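Putative chromatin binding protein (Chaetomium thermophilum, PDB 6QP0) is Kti12, a tRNA-dependent ATPase essential for tRNA modification by Elongator, this chain being its N-terminal P-loop domain. Local coordinates at residues S13-R18 with D130-I135; K164-N169 with N207-V212; R171-R176 with E200-R205. All blocks are in the same frame, centred on the assembly; numbering follows the deposited sequence.

Contact 1: S13-R18 with D130-I135. With MG (magnesium ion), chain D; ADP (adenosine-5'-diphosphate), chain B; AF3 (aluminum fluoride), chain C.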
# COMPACT_ATOMS: atom_id res chain seq x y z
N SER A 13 4.35 8.50 -4.38
CA SER A 13 4.46 7.84 -5.67
C SER A 13 3.10 7.57 -6.31
O SER A 13 3.05 7.03 -7.42
CB SER A 13 5.23 6.52 -5.53
OG SER A 13 4.56 5.64 -4.64
N GLY A 14 2.01 7.93 -5.64
CA GLY A 14 0.68 7.72 -6.18
C GLY A 14 -0.07 6.54 -5.62
O GLY A 14 -1.05 6.10 -6.25
N LYS A 15 0.33 6.02 -4.46
CA LYS A 15 -0.37 4.89 -3.86
C LYS A 15 -1.83 5.23 -3.61
O LYS A 15 -2.74 4.52 -4.07
CB LYS A 15 0.32 4.48 -2.56
CG LYS A 15 1.71 3.89 -2.73
CD LYS A 15 2.36 3.58 -1.39
CE LYS A 15 3.34 4.67 -0.97
NZ LYS A 15 2.72 6.02 -0.93
N THR A 16 -2.09 6.31 -2.88
CA THR A 16 -3.46 6.67 -2.53
C THR A 16 -4.29 6.91 -3.79
O THR A 16 -5.45 6.50 -3.87
CB THR A 16 -3.47 7.91 -1.64
OG1 THR A 16 -2.59 7.71 -0.52
CG2 THR A 16 -4.88 8.18 -1.12
N THR A 17 -3.70 7.57 -4.79
CA THR A 17 -4.44 7.87 -6.02
C THR A 17 -4.84 6.58 -6.73
O THR A 17 -6.00 6.42 -7.13
CB THR A 17 -3.58 8.75 -6.93
OG1 THR A 17 -2.95 9.77 -6.14
CG2 THR A 17 -4.44 9.41 -8.00
N ARG A 18 -3.90 5.65 -6.89
CA ARG A 18 -4.23 4.37 -7.51
C ARG A 18 -5.14 3.53 -6.63
O ARG A 18 -6.00 2.81 -7.14
CB ARG A 18 -2.95 3.60 -7.84
CG ARG A 18 -2.52 3.67 -9.30
CD ARG A 18 -2.22 5.09 -9.75
NE ARG A 18 -1.48 5.11 -11.01
CZ ARG A 18 -2.03 4.97 -12.22
NH1 ARG A 18 -3.34 4.79 -12.34
NH2 ARG A 18 -1.27 5.00 -13.30
N ASP A 130 -3.25 0.46 1.55
CA ASP A 130 -2.55 1.59 0.94
C ASP A 130 -1.51 2.09 1.93
O ASP A 130 -1.78 2.91 2.81
CB ASP A 130 -3.55 2.69 0.56
CG ASP A 130 -2.88 4.00 0.18
OD1 ASP A 130 -1.64 4.04 0.03
OD2 ASP A 130 -3.61 5.01 0.05
N SER A 131 -0.28 1.59 1.77
CA SER A 131 0.83 2.04 2.60
C SER A 131 2.12 1.75 1.86
O SER A 131 2.15 0.97 0.90
CB SER A 131 0.83 1.35 3.97
OG SER A 131 1.91 1.80 4.76
N LEU A 132 3.20 2.39 2.31
CA LEU A 132 4.51 2.18 1.69
C LEU A 132 4.80 0.70 1.52
O LEU A 132 5.22 0.26 0.44
CB LEU A 132 5.59 2.86 2.53
CG LEU A 132 5.54 4.39 2.58
CD1 LEU A 132 6.39 4.93 3.72
CD2 LEU A 132 5.99 5.00 1.26
N ASN A 133 4.57 -0.09 2.57
CA ASN A 133 4.74 -1.54 2.52
C ASN A 133 6.02 -1.92 1.78
O ASN A 133 6.03 -2.76 0.88
CB ASN A 133 3.52 -2.21 1.89
CG ASN A 133 2.25 -1.99 2.69
OD1 ASN A 133 2.28 -1.90 3.92
ND2 ASN A 133 1.12 -1.89 2.00
N TYR A 134 7.11 -1.27 2.17
CA TYR A 134 8.34 -1.26 1.39
C TYR A 134 9.36 -2.30 1.82
O TYR A 134 10.45 -2.35 1.24
CB TYR A 134 8.99 0.13 1.46
CG TYR A 134 9.57 0.47 2.81
CD1 TYR A 134 8.78 1.05 3.80
CD2 TYR A 134 10.90 0.21 3.10
CE1 TYR A 134 9.31 1.36 5.04
CE2 TYR A 134 11.43 0.51 4.34
CZ TYR A 134 10.64 1.08 5.30
OH TYR A 134 11.18 1.38 6.53
N ILE A 135 9.05 -3.13 2.81
CA ILE A 135 9.99 -4.12 3.32
C ILE A 135 9.51 -5.50 2.90
O ILE A 135 8.34 -5.84 3.07
CB ILE A 135 10.12 -4.03 4.85
CG1 ILE A 135 10.45 -2.59 5.27
CG2 ILE A 135 11.21 -4.98 5.34
CD1 ILE A 135 10.42 -2.36 6.77
MG MG D . -1.07 6.81 0.46
PB ADP B . 0.96 8.85 -1.95
O1B ADP B . -0.27 8.89 -1.07
O2B ADP B . 2.15 9.34 -1.18
O3B ADP B . 1.22 7.44 -2.42
PA ADP B . -0.71 10.35 -3.84
O1A ADP B . -1.41 11.15 -2.77
O2A ADP B . -1.55 9.17 -4.25
O3A ADP B . 0.75 9.84 -3.27
O5' ADP B . -0.42 11.34 -5.15
C5' ADP B . 0.61 12.30 -5.02
C4' ADP B . 0.40 13.36 -5.92
O4' ADP B . 0.82 12.95 -7.31
C3' ADP B . -1.15 13.73 -6.02
O3' ADP B . -1.32 15.21 -6.19
C2' ADP B . -1.57 13.13 -7.02
O2' ADP B . -2.59 13.96 -7.71
C1' ADP B . -0.27 12.89 -8.03
N9 ADP B . -0.37 11.60 -8.61
C8 ADP B . -0.35 10.37 -8.09
N7 ADP B . -0.49 9.51 -9.11
C5 ADP B . -0.60 10.23 -10.24
C6 ADP B . -0.77 9.85 -11.56
N6 ADP B . -0.92 8.79 -12.55
N1 ADP B . -0.85 10.76 -12.51
C2 ADP B . -0.77 12.08 -12.20
N3 ADP B . -0.61 12.46 -10.91
C4 ADP B . -0.53 11.53 -9.94
AL AF3 C . 1.57 9.29 0.93
F1 AF3 C . 0.20 8.28 1.07
F2 AF3 C . 1.36 10.98 0.76
F3 AF3 C . 3.07 8.61 0.50
O HOH W 1 -2.11 8.12 2.06
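Thr16 and Asp130 mark the closest approach of two backbones, their CA atoms 6.2 Å apart. Thr16 lies in the first turn of helix 15-31, which Gly14 precedes as N-cap, whereas Asp130 leads from strand 125-130 into an irregular loop. Nucleotide and metal sit at this junction, a worked example of how P-loop proteins grip phosphate. The Lys15 chain starts with CG anti to the carbonyl carbon and bends at its third and fourth torsions, which turns NZ back to ADP O3B at 2.5 Å and to F3 of the aluminum fluoride at 3.0 Å. Along the way its CD lies beside the Ser131 carbonyl oxygen, and its CE lies 3.5 Å from Leu132 CD2. Thr16 OG1 binds the magnesium ion at 2.0 Å. Asp130, with CG anti to its backbone N (chi1 168°), crosses the threonine side chain at about a right angle: OD2 lies 2.9 Å from Thr16 OG1 and also pairs with the hydroxyl of Tyr75, while OD1 faces the magnesium at a long 2.9 Å. Tyr75 probably helps, from the second shell, to position the carboxylate. With lysine and magnesium both set against the beta-phosphate and the fluoride, the site probably offsets negative charge that would build up at the transferring phosphoryl group, which aluminum fluoride mimics.

Contact 2: K164-N169 with N207-V212. With ADP (adenosine-5'-diphosphate), chain B.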
# COMPACT_ATOMS: atom_id res chain seq x y z
N LYS A 164 9.53 12.32 -10.30
CA LYS A 164 8.16 12.80 -10.21
C LYS A 164 7.63 12.67 -8.78
O LYS A 164 6.80 13.48 -8.36
CB LYS A 164 7.26 12.05 -11.18
CG LYS A 164 7.53 12.36 -12.64
N ALA A 165 8.10 11.66 -8.04
CA ALA A 165 7.70 11.53 -6.65
C ALA A 165 8.34 12.62 -5.79
O ALA A 165 7.68 13.21 -4.93
CB ALA A 165 8.06 10.15 -6.12
N ARG A 166 9.63 12.89 -6.01
CA ARG A 166 10.29 13.95 -5.26
C ARG A 166 9.63 15.30 -5.52
O ARG A 166 9.44 16.09 -4.59
CB ARG A 166 11.78 14.00 -5.61
CG ARG A 166 12.57 14.94 -4.70
CD ARG A 166 14.05 15.01 -5.09
NE ARG A 166 14.80 13.84 -4.66
CZ ARG A 166 15.19 12.84 -5.46
NH1 ARG A 166 14.90 12.86 -6.75
NH2 ARG A 166 15.87 11.83 -4.95
N GLU A 167 9.27 15.57 -6.78
CA GLU A 167 8.59 16.82 -7.09
C GLU A 167 7.32 16.98 -6.26
O GLU A 167 7.05 18.06 -5.72
CB GLU A 167 8.25 16.88 -8.58
N VAL A 168 6.53 15.91 -6.14
CA VAL A 168 5.28 15.98 -5.39
C VAL A 168 5.54 16.43 -3.96
O VAL A 168 4.91 17.37 -3.46
CB VAL A 168 4.55 14.63 -5.44
CG1 VAL A 168 3.38 14.62 -4.46
CG2 VAL A 168 4.07 14.34 -6.85
N ASN A 169 6.46 15.75 -3.27
CA ASN A 169 6.72 16.07 -1.87
C ASN A 169 7.15 17.52 -1.71
O ASN A 169 6.90 18.12 -0.65
CB ASN A 169 7.78 15.13 -1.30
CG ASN A 169 7.81 15.14 0.21
OD1 ASN A 169 7.00 14.49 0.87
ND2 ASN A 169 8.76 15.87 0.77
N ASN A 207 13.25 12.57 5.99
CA ASN A 207 12.51 11.32 6.05
C ASN A 207 12.20 10.79 4.65
O ASN A 207 12.18 9.57 4.43
CB ASN A 207 11.21 11.51 6.84
CG ASN A 207 10.44 10.21 7.00
OD1 ASN A 207 11.03 9.14 7.14
ND2 ASN A 207 9.12 10.30 6.98
N TRP A 208 11.94 11.69 3.70
CA TRP A 208 11.57 11.28 2.35
C TRP A 208 12.73 10.60 1.64
O TRP A 208 12.58 9.50 1.09
CB TRP A 208 11.08 12.49 1.56
CG TRP A 208 10.39 12.15 0.27
CD1 TRP A 208 9.05 12.07 0.07
CD2 TRP A 208 11.00 11.85 -0.98
NE1 TRP A 208 8.78 11.74 -1.24
CE2 TRP A 208 9.97 11.60 -1.90
CE3 TRP A 208 12.33 11.78 -1.42
CZ2 TRP A 208 10.22 11.27 -3.23
CZ3 TRP A 208 12.58 11.45 -2.73
CH2 TRP A 208 11.53 11.20 -3.63
N GLU A 209 13.91 11.23 1.65
CA GLU A 209 15.06 10.67 0.94
C GLU A 209 15.44 9.31 1.50
O GLU A 209 15.62 8.34 0.75
CB GLU A 209 16.25 11.63 1.02
CG GLU A 209 16.06 12.95 0.29
CD GLU A 209 15.80 12.78 -1.19
OE1 GLU A 209 15.43 13.78 -1.85
OE2 GLU A 209 15.98 11.66 -1.70
N ASN A 210 15.58 9.21 2.83
CA ASN A 210 15.98 7.95 3.43
C ASN A 210 14.97 6.84 3.17
O ASN A 210 15.34 5.67 3.07
CB ASN A 210 16.19 8.13 4.94
CG ASN A 210 17.20 9.22 5.26
OD1 ASN A 210 16.94 10.10 6.08
ND2 ASN A 210 18.35 9.17 4.61
N LEU A 211 13.68 7.19 3.04
CA LEU A 211 12.67 6.19 2.73
C LEU A 211 12.91 5.58 1.35
O LEU A 211 12.89 4.35 1.19
CB LEU A 211 11.27 6.80 2.80
CG LEU A 211 10.46 6.51 4.07
CD1 LEU A 211 9.15 7.29 4.03
CD2 LEU A 211 10.20 5.02 4.23
N VAL A 212 13.12 6.42 0.34
CA VAL A 212 13.38 5.91 -1.01
C VAL A 212 14.62 5.02 -1.00
O VAL A 212 14.61 3.92 -1.57
CB VAL A 212 13.55 7.07 -2.01
CG1 VAL A 212 13.89 6.51 -3.38
CG2 VAL A 212 12.30 7.92 -2.06
PB ADP B . 0.96 8.85 -1.95
O1B ADP B . -0.27 8.89 -1.07
O2B ADP B . 2.15 9.34 -1.18
O3B ADP B . 1.22 7.44 -2.42
PA ADP B . -0.71 10.35 -3.84
O1A ADP B . -1.41 11.15 -2.77
O2A ADP B . -1.55 9.17 -4.25
O3A ADP B . 0.75 9.84 -3.27
O5' ADP B . -0.42 11.34 -5.15
C5' ADP B . 0.61 12.30 -5.02
C4' ADP B . 0.40 13.36 -5.92
O4' ADP B . 0.82 12.95 -7.31
C3' ADP B . -1.15 13.73 -6.02
O3' ADP B . -1.32 15.21 -6.19
C2' ADP B . -1.57 13.13 -7.02
O2' ADP B . -2.59 13.96 -7.71
C1' ADP B . -0.27 12.89 -8.03
N9 ADP B . -0.37 11.60 -8.61
C8 ADP B . -0.35 10.37 -8.09
N7 ADP B . -0.49 9.51 -9.11
C5 ADP B . -0.60 10.23 -10.24
C6 ADP B . -0.77 9.85 -11.56
N6 ADP B . -0.92 8.79 -12.55
N1 ADP B . -0.85 10.76 -12.51
C2 ADP B . -0.77 12.08 -12.20
N3 ADP B . -0.61 12.46 -10.91
C4 ADP B . -0.53 11.53 -9.94
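Trp208 reaches from helix 205-213 to helix 162-174, whose segment 164-169 runs nearly antiparallel to it, with axes 11.4 Å apart at closest and directions differing by 159°. The indole lies across the Ala165-Asn169 surface and is touched at several points. Its six-membered ring meets the helix backbone, CZ2 lying 3.3 Å from Arg166 N, and CH2 packs 3.4 Å from Arg166 CB. The methyl of Ala165 comes in at the ring edge, in its plane, with CB 3.8 Å from CZ2. The Asn169 side chain lies alongside the five-membered ring, pointing the other way, its amide plane oblique to the indole and OD1 3.3 Å from Trp208 CD1. The polar ends of this pair are satisfied elsewhere: Asn169 OD1 accepts from Tyr203 N, and Trp208 NE1 bonds to the hydroxyl of Ser12, an ADP-site residue, so the indole, packed on helix 162-174, also links helix 205-213 to the phosphate loop.

Next along the helix, Glu209 bends at its second torsion and brings its carboxylate to Arg166. The arginine leaves its helix with CG anti to the backbone N and turns at chi3, which presents NE and NH2 side-on. NE meets OE1 at 2.9 Å in an almost straight bond (176°), and NH2 meets OE2 at 3.3 Å; both oxygens use syn lone pairs and the two flat groups are nearly coplanar. The indole rim reaches one guanidinium face off-centre, with planes 60° apart, so this is no parallel stack.

One turn beyond Trp208, Val212 CG2 covers part of an indole face. Such a helical pair, placed beside the bound nucleotide with Val168 CG1 against the ADP ribose, is consistent with the lid of P-loop kinases such as PSTK.

Contact 3: R171-R176 with E200-R205. With ADP (adenosine-5'-diphosphate), chain B; AF3 (aluminum fluoride), chain C.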
# COMPACT_ATOMS: atom_id res chain seq x y z
N ARG A 171 6.06 20.14 -3.68
CA ARG A 171 4.86 20.95 -3.80
C ARG A 171 4.00 20.86 -2.54
O ARG A 171 3.36 21.83 -2.15
CB ARG A 171 4.04 20.53 -5.02
CG ARG A 171 4.86 20.39 -6.30
NH1 ARG A 171 5.62 18.63 -10.34
NH2 ARG A 171 5.74 20.82 -9.69
N ARG A 172 3.98 19.69 -1.89
CA ARG A 172 3.23 19.53 -0.65
C ARG A 172 3.96 20.16 0.53
O ARG A 172 3.31 20.67 1.45
CB ARG A 172 2.96 18.05 -0.40
CG ARG A 172 1.91 17.48 -1.33
CD ARG A 172 1.69 15.99 -1.13
NE ARG A 172 0.51 15.52 -1.85
CZ ARG A 172 0.14 14.25 -1.93
NH1 ARG A 172 0.84 13.30 -1.34
NH2 ARG A 172 -0.96 13.93 -2.61
N LEU A 173 5.30 20.14 0.52
CA LEU A 173 6.05 20.93 1.49
C LEU A 173 5.80 22.42 1.28
O LEU A 173 5.64 23.18 2.24
CB LEU A 173 7.54 20.61 1.40
CG LEU A 173 8.02 19.33 2.08
CD1 LEU A 173 9.47 19.07 1.72
CD2 LEU A 173 7.85 19.42 3.58
N GLU A 174 5.78 22.86 0.01
CA GLU A 174 5.49 24.25 -0.29
C GLU A 174 4.10 24.64 0.20
O GLU A 174 3.92 25.71 0.79
CB GLU A 174 5.61 24.49 -1.80
CG GLU A 174 7.02 24.37 -2.34
CD GLU A 174 7.06 24.21 -3.85
OE1 GLU A 174 5.99 24.23 -4.49
OE2 GLU A 174 8.17 24.07 -4.41
N ARG A 175 3.11 23.78 -0.02
CA ARG A 175 1.73 24.06 0.36
C ARG A 175 1.60 23.95 1.87
O ARG A 175 1.09 22.97 2.42
CB ARG A 175 0.77 23.12 -0.36
CG ARG A 175 -0.69 23.35 -0.02
N ARG A 176 2.07 24.99 2.56
CA ARG A 176 1.98 25.06 4.02
C ARG A 176 1.89 26.50 4.49
O ARG A 176 2.71 27.34 4.12
CB ARG A 176 3.18 24.37 4.66
CG ARG A 176 2.99 22.88 4.94
CD ARG A 176 4.24 22.26 5.53
NE ARG A 176 3.98 20.97 6.17
CZ ARG A 176 4.90 20.23 6.77
NH1 ARG A 176 6.16 20.64 6.82
NH2 ARG A 176 4.56 19.08 7.33
N GLU A 200 -2.43 14.17 1.90
CA GLU A 200 -1.55 15.11 1.21
C GLU A 200 -0.62 15.84 2.19
O GLU A 200 -0.12 16.92 1.87
CB GLU A 200 -2.35 16.13 0.39
CG GLU A 200 -3.81 16.28 0.81
CD GLU A 200 -4.73 15.26 0.15
OE1 GLU A 200 -4.49 14.91 -1.02
OE2 GLU A 200 -5.70 14.82 0.82
N GLU A 201 -0.37 15.26 3.36
CA GLU A 201 0.62 15.81 4.28
C GLU A 201 2.02 15.43 3.80
O GLU A 201 2.28 14.25 3.57
CB GLU A 201 0.39 15.29 5.70
CG GLU A 201 0.08 16.36 6.73
CD GLU A 201 1.30 17.17 7.13
OE1 GLU A 201 1.25 18.42 7.04
OE2 GLU A 201 2.31 16.56 7.53
N PRO A 202 2.92 16.39 3.63
CA PRO A 202 4.25 16.06 3.10
C PRO A 202 5.13 15.40 4.15
O PRO A 202 4.90 15.47 5.35
CB PRO A 202 4.81 17.43 2.70
CG PRO A 202 4.18 18.37 3.66
CD PRO A 202 2.79 17.84 3.91
N TYR A 203 6.16 14.73 3.64
CA TYR A 203 7.23 14.21 4.48
C TYR A 203 8.30 15.28 4.65
O TYR A 203 8.45 16.17 3.81
CB TYR A 203 7.88 12.97 3.85
CG TYR A 203 6.94 11.85 3.46
CD1 TYR A 203 6.01 12.01 2.43
CD2 TYR A 203 7.01 10.61 4.08
CE1 TYR A 203 5.17 10.97 2.07
CE2 TYR A 203 6.18 9.58 3.72
CZ TYR A 203 5.25 9.76 2.72
OH TYR A 203 4.43 8.72 2.36
N GLU A 204 9.04 15.20 5.75
CA GLU A 204 10.25 15.99 5.88
C GLU A 204 11.28 15.48 4.87
O GLU A 204 11.43 14.27 4.69
CB GLU A 204 10.79 15.92 7.30
CG GLU A 204 9.84 16.46 8.36
CD GLU A 204 9.45 17.90 8.12
OE1 GLU A 204 10.35 18.71 7.82
OE2 GLU A 204 8.25 18.23 8.22
N ARG A 205 11.97 16.40 4.20
CA ARG A 205 12.87 15.99 3.12
C ARG A 205 13.91 14.97 3.60
O ARG A 205 14.36 14.14 2.80
CB ARG A 205 13.55 17.21 2.50
CG ARG A 205 12.62 18.05 1.62
CD ARG A 205 13.39 19.00 0.71
NE ARG A 205 13.82 20.22 1.40
CZ ARG A 205 13.31 21.43 1.18
NH1 ARG A 205 12.35 21.61 0.29
NH2 ARG A 205 13.78 22.47 1.86
PB ADP B . 0.96 8.85 -1.95
O1B ADP B . -0.27 8.89 -1.07
O2B ADP B . 2.15 9.34 -1.18
O3B ADP B . 1.22 7.44 -2.42
PA ADP B . -0.71 10.35 -3.84
O1A ADP B . -1.41 11.15 -2.77
O2A ADP B . -1.55 9.17 -4.25
O3A ADP B . 0.75 9.84 -3.27
O5' ADP B . -0.42 11.34 -5.15
C5' ADP B . 0.61 12.30 -5.02
C4' ADP B . 0.40 13.36 -5.92
O4' ADP B . 0.82 12.95 -7.31
C3' ADP B . -1.15 13.73 -6.02
O3' ADP B . -1.32 15.21 -6.19
C2' ADP B . -1.57 13.13 -7.02
O2' ADP B . -2.59 13.96 -7.71
C1' ADP B . -0.27 12.89 -8.03
N9 ADP B . -0.37 11.60 -8.61
C8 ADP B . -0.35 10.37 -8.09
N7 ADP B . -0.49 9.51 -9.11
C5 ADP B . -0.60 10.23 -10.24
C6 ADP B . -0.77 9.85 -11.56
N6 ADP B . -0.92 8.79 -12.55
N1 ADP B . -0.85 10.76 -12.51
C2 ADP B . -0.77 12.08 -12.20
N3 ADP B . -0.61 12.46 -10.91
C4 ADP B . -0.53 11.53 -9.94
AL AF3 C . 1.57 9.29 0.93
F1 AF3 C . 0.20 8.28 1.07
F2 AF3 C . 1.36 10.98 0.76
F3 AF3 C . 3.07 8.61 0.50
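Arg172, with CG anti to the carbonyl carbon (chi1 -72°), runs fully extended from the last turn of helix 162-174 past the Glu200 carbonyl, which carries its guanidinium to the nucleotide. Glu200 CA sits over the centre of one face and ADP C5' over the other, so the group is sandwiched and its rotation fixed, while NH2 donates to O1A of ADP at 2.8 Å (168°) and NH1 comes within 3.2 Å of fluorine F2 of the aluminum fluoride. The Glu200 carboxylate is only a distant, out-of-plane counter-charge. Pro202 fills the middle of the contact: its CB packs 3.7 Å from Arg172 CB and equally close to Leu173 CD2. Leu173 also places CD1 against Arg205 CG at 3.3 Å. On the outer side the extended chain of Arg176 lays one guanidinium face over Pro202 CG, leaving its edge to Glu201 and Glu204; this network is weak, with NH2 3.4 Å from Glu201 OE2 and NH1 3.5 Å from Glu204 OE2. Tyr203 brings its hydroxyl to fluorine F3, which lies near the ring plane, OH at a very short 2.3 Å. Arginine and tyrosine thus complete, from the lid-like region, a transition-state-like ADP-aluminum fluoride pocket.

From the N terminus, contact 1 comes first: it closes the long excursion from the phosphate loop, through helix 15-31, strand 72-77 and helix 106-120, back to the end of strand 125-130. Contact 1 is complete before contacts 2 and 3 open, both on helix 162-174. Contact 2 joins that helix to helix 205-213, and contact 3 is nested within the same loop, closing the partly disordered connection on itself. The three converge on ADP, while contacts 1 and 3 share the aluminum fluoride. Leu132 of contact 1 packs on Leu211 of contact 2, and Leu211 in turn meets Tyr203 of contact 3, fastening the lid-like helices to the parallel-sheet core.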